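Local structure of maquette-3 (Escherichia coli, 6Z0C) at residues Leu36-Gln41 against Lys160-Val165; Glu44-Ala49 against Glu53-Leu58; Leu86-Gln91 against Gln112-Lys117; Gly93-Gln98 against Pro105-Lys110. The protein probably serves as a designed four-helix bundle for testing how charged networks and ion pairs buried in a hydrophobic core affect stability. All blocks are in the same frame, centred on the assembly; numbering follows the deposited sequence.

Contact 1. Residues Leu36-Gln41 against Lys160-Val165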
loop_
_atom_site.group_PDB
_atom_site.type_symbol
_atom_site.label_atom_id
_atom_site.label_comp_id
_atom_site.label_asym_id
_atom_site.label_seq_id
_atom_site.Cartn_x
_atom_site.Cartn_y
_atom_site.Cartn_z
ATOM N N LEU A 36 7.597 12.409 -8.639
ATOM C CA LEU A 36 8.396 13.657 -8.514
ATOM C C LEU A 36 8.951 14.045 -9.892
ATOM O O LEU A 36 8.950 15.249 -10.205
ATOM C CB LEU A 36 9.506 13.471 -7.473
ATOM C CG LEU A 36 10.239 14.750 -7.065
ATOM C CD1 LEU A 36 9.264 15.867 -6.711
ATOM C CD2 LEU A 36 11.175 14.488 -5.897
ATOM N N GLN A 37 9.383 13.067 -10.698
ATOM C CA GLN A 37 9.845 13.298 -12.093
ATOM C C GLN A 37 8.691 13.928 -12.885
ATOM O O GLN A 37 8.934 14.900 -13.612
ATOM C CB GLN A 37 10.343 11.997 -12.728
ATOM C CG GLN A 37 11.664 11.511 -12.147
ATOM C CD GLN A 37 12.116 10.172 -12.684
ATOM O OE1 GLN A 37 11.323 9.370 -13.178
ATOM N NE2 GLN A 37 13.411 9.915 -12.575
ATOM N N ILE A 38 7.469 13.424 -12.701
ATOM C CA ILE A 38 6.261 13.905 -13.435
ATOM C C ILE A 38 5.895 15.319 -12.966
ATOM O O ILE A 38 5.506 16.113 -13.828
ATOM C CB ILE A 38 5.107 12.891 -13.321
ATOM C CG1 ILE A 38 5.350 11.725 -14.282
ATOM C CG2 ILE A 38 3.757 13.555 -13.555
ATOM C CD1 ILE A 38 4.468 10.525 -14.049
ATOM N N ILE A 39 6.042 15.639 -11.673
ATOM C CA ILE A 39 5.829 17.023 -11.149
ATOM C C ILE A 39 6.710 17.996 -11.949
ATOM O O ILE A 39 6.208 19.063 -12.351
ATOM C CB ILE A 39 6.102 17.118 -9.633
ATOM C CG1 ILE A 39 4.996 16.434 -8.826
ATOM C CG2 ILE A 39 6.281 18.569 -9.213
ATOM C CD1 ILE A 39 5.105 16.591 -7.331
ATOM N N LYS A 40 7.979 17.645 -12.167
ATOM C CA LYS A 40 8.946 18.515 -12.891
ATOM C C LYS A 40 8.501 18.662 -14.352
ATOM O O LYS A 40 8.594 19.784 -14.873
ATOM C CB LYS A 40 10.366 17.963 -12.754
ATOM C CG LYS A 40 10.902 17.961 -11.329
ATOM C CD LYS A 40 12.275 17.342 -11.194
ATOM C CE LYS A 40 13.342 18.114 -11.935
ATOM N NZ LYS A 40 14.703 17.668 -11.552
ATOM N N GLN A 41 8.011 17.577 -14.965
ATOM C CA GLN A 41 7.480 17.563 -16.359
ATOM C C GLN A 41 6.232 18.450 -16.454
ATOM O O GLN A 41 6.106 19.196 -17.448
ATOM C CB GLN A 41 7.130 16.142 -16.804
ATOM C CG GLN A 41 8.332 15.288 -17.175
ATOM C CD GLN A 41 7.898 13.924 -17.649
ATOM O OE1 GLN A 41 8.125 12.916 -16.989
ATOM N NE2 GLN A 41 7.238 13.886 -18.796
ATOM N N LYS A 160 2.401 9.420 -21.346
ATOM C CA LYS A 160 3.157 8.139 -21.268
ATOM C C LYS A 160 3.568 7.883 -19.815
ATOM O O LYS A 160 3.380 6.744 -19.337
ATOM C CB LYS A 160 4.399 8.168 -22.162
ATOM C CG LYS A 160 4.149 7.973 -23.650
ATOM C CD LYS A 160 5.440 7.850 -24.435
ATOM C CE LYS A 160 5.233 7.797 -25.934
ATOM N NZ LYS A 160 6.516 7.628 -26.656
ATOM N N GLY A 161 4.111 8.907 -19.148
ATOM C CA GLY A 161 4.504 8.848 -17.729
ATOM C C GLY A 161 3.326 8.479 -16.844
ATOM O O GLY A 161 3.476 7.567 -16.004
ATOM N N LYS A 162 2.187 9.153 -17.035
ATOM C CA LYS A 162 0.967 8.966 -16.206
ATOM C C LYS A 162 0.435 7.543 -16.391
ATOM O O LYS A 162 0.003 6.951 -15.391
ATOM C CB LYS A 162 -0.096 10.017 -16.539
ATOM C CG LYS A 162 0.159 11.396 -15.949
ATOM C CD LYS A 162 0.317 11.373 -14.450
ATOM C CE LYS A 162 0.037 12.706 -13.793
ATOM N NZ LYS A 162 0.206 12.616 -12.326
ATOM N N LEU A 163 0.487 7.007 -17.614
ATOM C CA LEU A 163 0.048 5.618 -17.911
ATOM C C LEU A 163 0.928 4.611 -17.152
ATOM O O LEU A 163 0.373 3.606 -16.652
ATOM C CB LEU A 163 0.074 5.391 -19.426
ATOM C CG LEU A 163 -1.011 6.133 -20.208
ATOM C CD1 LEU A 163 -0.761 6.047 -21.703
ATOM C CD2 LEU A 163 -2.395 5.597 -19.872
ATOM N N GLN A 164 2.235 4.872 -17.035
ATOM C CA GLN A 164 3.180 4.008 -16.271
ATOM C C GLN A 164 2.870 4.117 -14.772
ATOM O O GLN A 164 2.899 3.070 -14.095
ATOM C CB GLN A 164 4.639 4.376 -16.562
ATOM C CG GLN A 164 5.640 3.709 -15.626
ATOM C CD GLN A 164 5.585 2.200 -15.666
ATOM O OE1 GLN A 164 5.243 1.597 -16.679
ATOM N NE2 GLN A 164 5.937 1.574 -14.555
ATOM N N VAL A 165 2.599 5.327 -14.275
ATOM C CA VAL A 165 2.224 5.581 -12.849
ATOM C C VAL A 165 1.008 4.718 -12.499
ATOM O O VAL A 165 1.017 4.083 -11.429
ATOM C CB VAL A 165 1.943 7.071 -12.575
ATOM C CG1 VAL A 165 1.107 7.273 -11.318
ATOM C CG2 VAL A 165 3.230 7.869 -12.478
#

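Contact 2. Residues Glu44-Ala49 against Glu53-Leu58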
loop_
_atom_site.group_PDB
_atom_site.type_symbol
_atom_site.label_atom_id
_atom_site.label_comp_id
_atom_site.label_asym_id
_atom_site.label_seq_id
_atom_site.Cartn_x
_atom_site.Cartn_y
_atom_site.Cartn_z
ATOM N N GLU A 44 7.336 22.159 -16.152
ATOM C CA GLU A 44 7.983 22.554 -17.433
ATOM C C GLU A 44 6.902 22.778 -18.499
ATOM O O GLU A 44 6.936 23.839 -19.148
ATOM C CB GLU A 44 8.999 21.504 -17.881
ATOM C CG GLU A 44 9.646 21.831 -19.217
ATOM C CD GLU A 44 11.002 21.193 -19.469
ATOM O OE1 GLU A 44 11.488 20.454 -18.591
ATOM O OE2 GLU A 44 11.575 21.446 -20.546
ATOM N N ALA A 45 5.980 21.825 -18.668
ATOM C CA ALA A 45 4.869 21.905 -19.650
ATOM C C ALA A 45 4.012 23.145 -19.357
ATOM O O ALA A 45 3.655 23.853 -20.308
ATOM C CB ALA A 45 4.049 20.640 -19.624
ATOM N N SER A 46 3.710 23.396 -18.082
ATOM C CA SER A 46 2.922 24.563 -17.603
ATOM C C SER A 46 3.621 25.878 -17.980
ATOM O O SER A 46 2.935 26.801 -18.461
ATOM C CB SER A 46 2.693 24.479 -16.124
ATOM O OG SER A 46 1.864 25.546 -15.696
ATOM N N GLU A 47 4.937 25.963 -17.761
ATOM C CA GLU A 47 5.755 27.173 -18.056
ATOM C C GLU A 47 5.729 27.454 -19.565
ATOM O O GLU A 47 5.666 28.637 -19.937
ATOM C CB GLU A 47 7.195 26.997 -17.565
ATOM C CG GLU A 47 7.339 26.931 -16.055
ATOM C CD GLU A 47 6.996 28.204 -15.297
ATOM O OE1 GLU A 47 6.647 28.097 -14.109
ATOM O OE2 GLU A 47 7.079 29.292 -15.893
ATOM N N LYS A 48 5.757 26.404 -20.393
ATOM C CA LYS A 48 5.870 26.489 -21.878
ATOM C C LYS A 48 4.508 26.758 -22.536
ATOM O O LYS A 48 4.501 27.334 -23.641
ATOM C CB LYS A 48 6.423 25.180 -22.447
ATOM C CG LYS A 48 7.921 24.969 -22.289
ATOM C CD LYS A 48 8.333 23.534 -22.534
ATOM C CE LYS A 48 9.399 23.397 -23.598
ATOM N NZ LYS A 48 9.714 21.975 -23.868
ATOM N N ALA A 49 3.408 26.317 -21.915
ATOM C CA ALA A 49 2.041 26.311 -22.490
ATOM C C ALA A 49 1.653 27.716 -22.972
ATOM O O ALA A 49 1.650 28.646 -22.142
ATOM C CB ALA A 49 1.056 25.792 -21.471
ATOM N N GLU A 53 -6.049 27.626 -21.835
ATOM C CA GLU A 53 -6.871 26.481 -21.346
ATOM C C GLU A 53 -5.935 25.327 -20.959
ATOM O O GLU A 53 -6.219 24.657 -19.951
ATOM C CB GLU A 53 -7.945 26.064 -22.359
ATOM C CG GLU A 53 -7.470 25.152 -23.485
ATOM C CD GLU A 53 -6.790 25.847 -24.655
ATOM O OE1 GLU A 53 -6.605 27.079 -24.591
ATOM O OE2 GLU A 53 -6.462 25.154 -25.640
ATOM N N LYS A 54 -4.853 25.116 -21.717
ATOM C CA LYS A 54 -3.845 24.055 -21.450
ATOM C C LYS A 54 -3.035 24.437 -20.204
ATOM O O LYS A 54 -2.820 23.555 -19.352
ATOM C CB LYS A 54 -2.950 23.832 -22.673
ATOM C CG LYS A 54 -3.668 23.310 -23.909
ATOM C CD LYS A 54 -2.748 22.689 -24.941
ATOM C CE LYS A 54 -3.469 22.306 -26.218
ATOM N NZ LYS A 54 -2.605 21.503 -27.114
ATOM N N LYS A 55 -2.616 25.701 -20.086
ATOM C CA LYS A 55 -1.882 26.201 -18.890
ATOM C C LYS A 55 -2.746 25.969 -17.644
ATOM O O LYS A 55 -2.229 25.414 -16.655
ATOM C CB LYS A 55 -1.519 27.683 -19.027
ATOM C CG LYS A 55 -0.479 28.174 -18.024
ATOM C CD LYS A 55 -0.050 29.611 -18.231
ATOM C CE LYS A 55 1.336 29.899 -17.695
ATOM N NZ LYS A 55 2.393 29.452 -18.634
ATOM N N SER A 56 -4.021 26.363 -17.707
ATOM C CA SER A 56 -5.014 26.225 -16.611
ATOM C C SER A 56 -5.084 24.767 -16.135
ATOM O O SER A 56 -5.006 24.544 -14.912
ATOM C CB SER A 56 -6.365 26.722 -17.045
ATOM O OG SER A 56 -7.335 26.453 -16.044
ATOM N N VAL A 57 -5.241 23.818 -17.064
ATOM C CA VAL A 57 -5.361 22.359 -16.764
ATOM C C VAL A 57 -4.078 21.888 -16.066
ATOM O O VAL A 57 -4.180 21.224 -15.008
ATOM C CB VAL A 57 -5.643 21.539 -18.037
ATOM C CG1 VAL A 57 -5.338 20.059 -17.845
ATOM C CG2 VAL A 57 -7.072 21.735 -18.523
ATOM N N LEU A 58 -2.918 22.214 -16.639
ATOM C CA LEU A 58 -1.594 21.762 -16.136
ATOM C C LEU A 58 -1.330 22.352 -14.744
ATOM O O LEU A 58 -0.872 21.594 -13.867
ATOM C CB LEU A 58 -0.506 22.173 -17.132
ATOM C CG LEU A 58 -0.591 21.516 -18.510
ATOM C CD1 LEU A 58 0.407 22.147 -19.471
ATOM C CD2 LEU A 58 -0.372 20.014 -18.419
#

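Contact 3. Residues Leu86-Gln91 against Gln112-Lys117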
loop_
_atom_site.group_PDB
_atom_site.type_symbol
_atom_site.label_atom_id
_atom_site.label_comp_id
_atom_site.label_asym_id
_atom_site.label_seq_id
_atom_site.Cartn_x
_atom_site.Cartn_y
_atom_site.Cartn_z
ATOM N N LEU A 86 3.401 -6.445 12.980
ATOM C CA LEU A 86 3.651 -7.831 12.507
ATOM C C LEU A 86 4.669 -8.534 13.423
ATOM O O LEU A 86 4.478 -9.726 13.708
ATOM C CB LEU A 86 4.132 -7.787 11.055
ATOM C CG LEU A 86 4.340 -9.142 10.385
ATOM C CD1 LEU A 86 3.061 -9.969 10.388
ATOM C CD2 LEU A 86 4.851 -8.956 8.967
ATOM N N GLN A 87 5.717 -7.842 13.872
ATOM C CA GLN A 87 6.721 -8.447 14.791
ATOM C C GLN A 87 6.054 -8.749 16.144
ATOM O O GLN A 87 6.367 -9.806 16.729
ATOM C CB GLN A 87 7.952 -7.552 14.949
ATOM C CG GLN A 87 9.101 -8.235 15.684
ATOM C CD GLN A 87 9.429 -9.607 15.141
ATOM O OE1 GLN A 87 9.563 -9.801 13.933
ATOM N NE2 GLN A 87 9.559 -10.578 16.034
ATOM N N GLU A 88 5.162 -7.872 16.618
ATOM C CA GLU A 88 4.413 -8.066 17.893
ATOM C C GLU A 88 3.467 -9.266 17.745
ATOM O O GLU A 88 3.314 -10.038 18.719
ATOM C CB GLU A 88 3.643 -6.801 18.274
ATOM C CG GLU A 88 4.542 -5.618 18.576
ATOM C CD GLU A 88 3.835 -4.383 19.108
ATOM O OE1 GLU A 88 4.436 -3.289 19.054
ATOM O OE2 GLU A 88 2.695 -4.517 19.584
ATOM N N LEU A 89 2.851 -9.418 16.574
ATOM C CA LEU A 89 1.977 -10.576 16.257
ATOM C C LEU A 89 2.822 -11.855 16.263
ATOM O O LEU A 89 2.355 -12.854 16.822
ATOM C CB LEU A 89 1.292 -10.361 14.906
ATOM C CG LEU A 89 0.276 -11.434 14.517
ATOM C CD1 LEU A 89 -0.937 -11.386 15.429
ATOM C CD2 LEU A 89 -0.144 -11.282 13.066
ATOM N N GLN A 90 4.026 -11.817 15.679
ATOM C CA GLN A 90 4.965 -12.970 15.678
ATOM C C GLN A 90 5.237 -13.376 17.133
ATOM O O GLN A 90 5.149 -14.581 17.441
ATOM C CB GLN A 90 6.252 -12.627 14.923
ATOM C CG GLN A 90 7.147 -13.830 14.670
ATOM C CD GLN A 90 7.899 -14.268 15.902
ATOM O OE1 GLN A 90 8.300 -13.453 16.732
ATOM N NE2 GLN A 90 8.087 -15.571 16.036
ATOM N N GLN A 91 5.536 -12.401 17.993
ATOM C CA GLN A 91 5.897 -12.628 19.420
ATOM C C GLN A 91 4.705 -13.261 20.149
ATOM O O GLN A 91 4.937 -14.115 21.015
ATOM C CB GLN A 91 6.332 -11.319 20.083
ATOM C CG GLN A 91 7.708 -10.843 19.635
ATOM C CD GLN A 91 8.086 -9.514 20.243
ATOM O OE1 GLN A 91 7.238 -8.662 20.509
ATOM N NE2 GLN A 91 9.377 -9.326 20.470
ATOM N N GLN A 112 -5.576 -11.235 18.378
ATOM C CA GLN A 112 -6.726 -10.774 17.557
ATOM C C GLN A 112 -6.723 -9.242 17.485
ATOM O O GLN A 112 -7.009 -8.709 16.396
ATOM C CB GLN A 112 -8.023 -11.354 18.115
ATOM C CG GLN A 112 -8.135 -12.850 17.879
ATOM C CD GLN A 112 -9.464 -13.400 18.331
ATOM O OE1 GLN A 112 -9.922 -13.138 19.441
ATOM N NE2 GLN A 112 -10.090 -14.177 17.464
ATOM N N GLN A 113 -6.384 -8.565 18.583
ATOM C CA GLN A 113 -6.244 -7.083 18.636
ATOM C C GLN A 113 -5.164 -6.634 17.643
ATOM O O GLN A 113 -5.406 -5.659 16.911
ATOM C CB GLN A 113 -5.906 -6.617 20.054
ATOM C CG GLN A 113 -7.096 -6.636 21.005
ATOM C CD GLN A 113 -6.662 -6.578 22.450
ATOM O OE1 GLN A 113 -5.575 -6.103 22.773
ATOM N NE2 GLN A 113 -7.517 -7.066 23.336
ATOM N N LEU A 114 -4.015 -7.314 17.612
ATOM C CA LEU A 114 -2.902 -6.969 16.686
ATOM C C LEU A 114 -3.339 -7.224 15.237
ATOM O O LEU A 114 -3.149 -6.330 14.400
ATOM C CB LEU A 114 -1.660 -7.782 17.053
ATOM C CG LEU A 114 -0.935 -7.303 18.311
ATOM C CD1 LEU A 114 0.065 -8.342 18.787
ATOM C CD2 LEU A 114 -0.252 -5.964 18.069
ATOM N N ALA A 115 -3.917 -8.393 14.953
ATOM C CA ALA A 115 -4.345 -8.781 13.589
ATOM C C ALA A 115 -5.412 -7.802 13.078
ATOM O O ALA A 115 -5.380 -7.481 11.875
ATOM C CB ALA A 115 -4.829 -10.207 13.578
ATOM N N GLN A 116 -6.308 -7.326 13.953
ATOM C CA GLN A 116 -7.375 -6.352 13.589
ATOM C C GLN A 116 -6.759 -4.976 13.305
ATOM O O GLN A 116 -7.213 -4.320 12.346
ATOM C CB GLN A 116 -8.448 -6.264 14.676
ATOM C CG GLN A 116 -9.550 -7.302 14.515
ATOM C CD GLN A 116 -10.357 -7.103 13.251
ATOM O OE1 GLN A 116 -10.625 -5.980 12.825
ATOM N NE2 GLN A 116 -10.751 -8.205 12.636
ATOM N N LYS A 117 -5.779 -4.544 14.103
ATOM C CA LYS A 117 -5.066 -3.256 13.886
ATOM C C LYS A 117 -4.396 -3.298 12.509
ATOM O O LYS A 117 -4.527 -2.311 11.760
ATOM C CB LYS A 117 -4.049 -2.989 15.000
ATOM C CG LYS A 117 -4.654 -2.503 16.309
ATOM C CD LYS A 117 -3.620 -2.187 17.370
ATOM C CE LYS A 117 -4.234 -1.841 18.709
ATOM N NZ LYS A 117 -3.205 -1.407 19.682
#

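Contact 4. Residues Gly93-Gln98 against Pro105-Lys110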
loop_
_atom_site.group_PDB
_atom_site.type_symbol
_atom_site.label_atom_id
_atom_site.label_comp_id
_atom_site.label_asym_id
_atom_site.label_seq_id
_atom_site.Cartn_x
_atom_site.Cartn_y
_atom_site.Cartn_z
ATOM N N GLY A 93 2.234 -15.143 18.681
ATOM C CA GLY A 93 2.230 -16.523 18.158
ATOM C C GLY A 93 3.204 -17.397 18.932
ATOM O O GLY A 93 2.818 -18.503 19.356
ATOM N N GLN A 94 4.425 -16.901 19.127
ATOM C CA GLN A 94 5.509 -17.618 19.847
ATOM C C GLN A 94 5.054 -17.936 21.276
ATOM O O GLN A 94 5.315 -19.062 21.729
ATOM C CB GLN A 94 6.789 -16.785 19.818
ATOM C CG GLN A 94 7.989 -17.483 20.437
ATOM C CD GLN A 94 9.264 -16.780 20.044
ATOM O OE1 GLN A 94 9.668 -16.783 18.883
ATOM N NE2 GLN A 94 9.893 -16.151 21.015
ATOM N N GLU A 95 4.396 -16.987 21.951
ATOM C CA GLU A 95 3.840 -17.185 23.317
ATOM C C GLU A 95 2.903 -18.395 23.296
ATOM O O GLU A 95 2.983 -19.220 24.224
ATOM C CB GLU A 95 3.089 -15.948 23.813
ATOM C CG GLU A 95 3.995 -14.821 24.259
ATOM C CD GLU A 95 4.896 -15.171 25.430
ATOM O OE1 GLU A 95 4.400 -15.191 26.572
ATOM O OE2 GLU A 95 6.085 -15.455 25.192
ATOM N N LEU A 96 2.066 -18.500 22.261
ATOM C CA LEU A 96 1.024 -19.554 22.152
ATOM C C LEU A 96 1.675 -20.945 22.086
ATOM O O LEU A 96 1.197 -21.823 22.818
ATOM C CB LEU A 96 0.124 -19.277 20.941
ATOM C CG LEU A 96 -0.990 -18.255 21.180
ATOM C CD1 LEU A 96 -1.573 -17.766 19.863
ATOM C CD2 LEU A 96 -2.083 -18.839 22.068
ATOM N N TRP A 97 2.719 -21.165 21.275
ATOM C CA TRP A 97 3.316 -22.528 21.176
ATOM C C TRP A 97 4.271 -22.797 22.346
ATOM O O TRP A 97 4.391 -23.971 22.725
ATOM C CB TRP A 97 3.950 -22.828 19.813
ATOM C CG TRP A 97 5.175 -22.054 19.442
ATOM C CD1 TRP A 97 6.425 -22.166 19.977
ATOM C CD2 TRP A 97 5.281 -21.098 18.374
ATOM N NE1 TRP A 97 7.290 -21.321 19.337
ATOM C CE2 TRP A 97 6.620 -20.654 18.350
ATOM C CE3 TRP A 97 4.377 -20.568 17.447
ATOM C CZ2 TRP A 97 7.069 -19.698 17.441
ATOM C CZ3 TRP A 97 4.821 -19.620 16.552
ATOM C CH2 TRP A 97 6.149 -19.195 16.550
ATOM N N GLN A 98 4.903 -21.772 22.921
ATOM C CA GLN A 98 5.830 -21.961 24.071
ATOM C C GLN A 98 5.026 -22.355 25.315
ATOM O O GLN A 98 5.467 -23.264 26.043
ATOM C CB GLN A 98 6.672 -20.709 24.320
ATOM C CG GLN A 98 7.800 -20.532 23.310
ATOM C CD GLN A 98 8.817 -19.512 23.757
ATOM O OE1 GLN A 98 8.678 -18.903 24.813
ATOM N NE2 GLN A 98 9.858 -19.319 22.955
ATOM N N PRO A 105 -6.738 -16.813 27.836
ATOM C CA PRO A 105 -7.450 -16.060 26.803
ATOM C C PRO A 105 -6.740 -14.756 26.407
ATOM O O PRO A 105 -6.935 -14.306 25.292
ATOM C CB PRO A 105 -8.814 -15.727 27.433
ATOM C CG PRO A 105 -8.950 -16.673 28.609
ATOM C CD PRO A 105 -7.540 -16.993 29.056
ATOM N N GLU A 106 -5.952 -14.187 27.326
ATOM C CA GLU A 106 -5.179 -12.934 27.120
ATOM C C GLU A 106 -4.320 -13.051 25.851
ATOM O O GLU A 106 -4.175 -12.029 25.160
ATOM C CB GLU A 106 -4.345 -12.592 28.362
ATOM C CG GLU A 106 -3.316 -13.643 28.764
ATOM C CD GLU A 106 -3.816 -14.750 29.681
ATOM O OE1 GLU A 106 -5.047 -14.923 29.787
ATOM O OE2 GLU A 106 -2.971 -15.436 30.292
ATOM N N LEU A 107 -3.793 -14.243 25.546
ATOM C CA LEU A 107 -2.934 -14.495 24.354
ATOM C C LEU A 107 -3.771 -14.330 23.084
ATOM O O LEU A 107 -3.356 -13.559 22.198
ATOM C CB LEU A 107 -2.335 -15.904 24.425
ATOM C CG LEU A 107 -1.325 -16.147 25.547
ATOM C CD1 LEU A 107 -0.724 -17.540 25.433
ATOM C CD2 LEU A 107 -0.225 -15.099 25.540
ATOM N N ARG A 108 -4.899 -15.040 23.003
ATOM C CA ARG A 108 -5.864 -14.930 21.878
ATOM C C ARG A 108 -6.272 -13.462 21.716
ATOM O O ARG A 108 -6.236 -12.975 20.583
ATOM C CB ARG A 108 -7.096 -15.808 22.110
ATOM C CG ARG A 108 -8.210 -15.578 21.095
ATOM C CD ARG A 108 -9.449 -16.418 21.347
ATOM N NE ARG A 108 -9.999 -16.237 22.684
ATOM C CZ ARG A 108 -10.650 -15.154 23.114
ATOM N NH1 ARG A 108 -10.844 -14.115 22.317
ATOM N NH2 ARG A 108 -11.109 -15.118 24.353
ATOM N N GLN A 109 -6.653 -12.792 22.808
ATOM C CA GLN A 109 -7.164 -11.392 22.774
ATOM C C GLN A 109 -6.086 -10.487 22.166
ATOM O O GLN A 109 -6.412 -9.723 21.232
ATOM C CB GLN A 109 -7.596 -10.926 24.165
ATOM C CG GLN A 109 -8.956 -11.469 24.582
ATOM C CD GLN A 109 -9.290 -11.176 26.025
ATOM O OE1 GLN A 109 -8.558 -10.483 26.725
ATOM N NE2 GLN A 109 -10.410 -11.706 26.483
ATOM N N LYS A 110 -4.845 -10.592 22.652
ATOM C CA LYS A 110 -3.699 -9.773 22.172
ATOM C C LYS A 110 -3.465 -10.053 20.683
ATOM O O LYS A 110 -3.308 -9.083 19.913
ATOM C CB LYS A 110 -2.443 -10.062 23.000
ATOM C CG LYS A 110 -1.233 -9.204 22.655
ATOM C CD LYS A 110 -1.513 -7.718 22.678
ATOM C CE LYS A 110 -0.258 -6.875 22.588
ATOM N NZ LYS A 110 -0.578 -5.459 22.294
#

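Contact 1. Residues Leu36-Gln41 against Lys160-Val165
Ile-38 meets Val-165, Gly-161 and Lys-162 where helix 4-48 runs antiparallel to helix 152-194, with the local axes 10.6 Å apart at an angle of 157°. The packing is tightest at the tip of the isoleucine. Its CD1 lies 3.3 Å from Val-165 CG2, closer than carbon atoms usually pack, and also reaches the main chain of the other helix, 3.6 Å from Gly-161 C. With no side chain at Gly-161, this methyl can sit directly against the backbone. The second branch of the isoleucine points elsewhere: CG2, anti to the backbone N, faces the far end of Lys-162, whose CE is 3.8 Å away. Lys-162 gets there by bending at its second torsion (chi2 -56°), which turns its aliphatic part toward Ile-38.

The side of Gln-41 is looser. This residue starts toward helix 152-194, yet Gln-41 OE1 stays 5.5 Å from Gly-161 CA; the side chain rests instead on Glu-157 and Leu-158 at a partly exposed margin.

The polar end of Lys-162, by contrast, belongs to the buried part, where salt bridges to Glu-65 and Glu-136, on the two remaining helices of the bundle, satisfy its ammonium group. Such a group, held between two carboxylates and sheltered by aliphatic carbon, would probably remain protonated, consistent with a charged network designed into the apolar interior.

Contact 2. Residues Glu44-Ala49 against Glu53-Leu58
A helical hairpin is formed here: helix 4-48 ends, the chain turns back, and helix 52-99 returns antiparallel to it at one end of the four-helix bundle. Close to the turn the local axes are 8.7 Å apart at an angle of 153°, and the alpha carbons of Ser-46 and Lys-55 come within 5.2 Å. This close approach is consistent with the small side chains of Ala-45, Ser-46 and Ala-49. Leu-58 fills the inner side, its CD1 lying 3.9 Å from Ala-45 CB and against the Ala-45 carbonyl group, while its CB faces Ser-46 CB. On the bundle side, Leu-58 also packs on Leu-155 and Leu-158 of helix 152-194. Ala-49, the first residue to leave helical geometry, folds its methyl over the start of the returning helix, with CB 4.0 Å from Lys-55 CB.

Lys-55 closes the outer side. Its first torsion (chi1 -165°) sets CG anti to the backbone N, and the chain runs extended until it bends at chi4, 80°, which swings the ammonium over the last turn of helix 4-48. Main-chain carbonyl groups there carry the negative end of the helix dipole, a setting that should favour a positive charge. Lys-55 NZ donates a 2.7 Å hydrogen bond to Ser-46 O, tilted from the carbonyl plane, and lies 3.6 Å from Glu-47 O.

Contact 3. Residues Leu86-Gln91 against Gln112-Lys117
The carboxylate of Glu-88 is the flat group that touches across this contact, and what it meets is a methyl: Leu-114 CD2 lies 3.6 Å from OE2. The glutamate chain is extended beyond CG and crosses the leucine at about a right angle; nearer the backbone, Glu-88 CB lies 3.9 Å from Leu-114 CD1. That second methyl presses on the backbone of the facing helix, 3.7 Å from Glu-88 O, a carbonyl oxygen that already accepts a hydrogen bond from Thr-92 OG1.

Further into the bundle, Leu-89 and Leu-114 lie alongside each other, pointing opposite ways. The local helix axes are 9.4 Å apart and antiparallel, at 156°. The first torsion of Leu-89, chi1 -175°, carries its branch toward helix 105-144, where CD1 comes 4.0 Å from Leu-114 CB and reaches Ala-115 CB more loosely, at 4.5 Å. Leu-186 of helix 152-194 also packs on Leu-89, bringing a third helix into this core layer, while Leu-85 and Thr-92 of helix 52-99 also touch Leu-114.

On the outer side, Lys-117 NZ remains 6.7 Å from Glu-88 OE2, too far for a salt bridge. The pairing of helices 52-99 and 105-144 at this level therefore rests on leucine packing, with the acid contributing its CB and one carboxylate oxygen against leucine methyls, and perhaps a weak, long-range attraction to the lysine.

Contact 4. Residues Gly93-Gln98 against Pro105-Lys110
Leu-107, Leu-96 and Glu-95 carry this contact, which joins the last turns of helix 52-99 to the first turns of helix 105-144 beside a glycine-rich connection. Leu-107 contributes the largest buried area, inserting its side chain between the other two. Its CD2 lies 3.8 Å from Glu-95 CB, while its CB and CD1 both face a single methyl of Leu-96: Leu-96 CD2 is 3.8 Å from Leu-107 CB and 3.9 Å from Leu-107 CD1. The two leucines pass alongside one another in opposite directions.

Leu-96 has CG beside its backbone N (chi1 -82°), which brings its end nearer to Leu-107 than its first bond suggests. Its side chain also packs on Leu-193 and Trp-194 of helix 152-194. Glu-95 touches through its CB. Leu-99 adds a further apolar neighbour for Leu-107, whose side chain lies about 8 Å from the potassium ion bound at Gly-101, Gly-103 and Gln-200. Here the hairpin end is joined by dispersion and hydrophobic burial, without polar bonds between the two segments, and the acidic residue takes part as a short aliphatic flank.

In the fold
The four contacts lie toward the two ends of an elongated bundle. Contacts 1 and 2, with centres 15 Å apart, share helix 4-48; contacts 3 and 4, with centres only 10 Å apart, both join helices 52-99 and 105-144 on the opposite side of the chain's centre. The centres of contacts 2 and 4 are 59 Å apart, yet both use helix 52-99, which spans that length. Along the chain, contact 2 closes before contact 3 opens, contact 4 is nested within contact 3, and contact 1 encloses all the others. Contacts 2 and 4 thus pair helices beside successive turns, whereas contact 1 brings the first and last helices together to close the bundle.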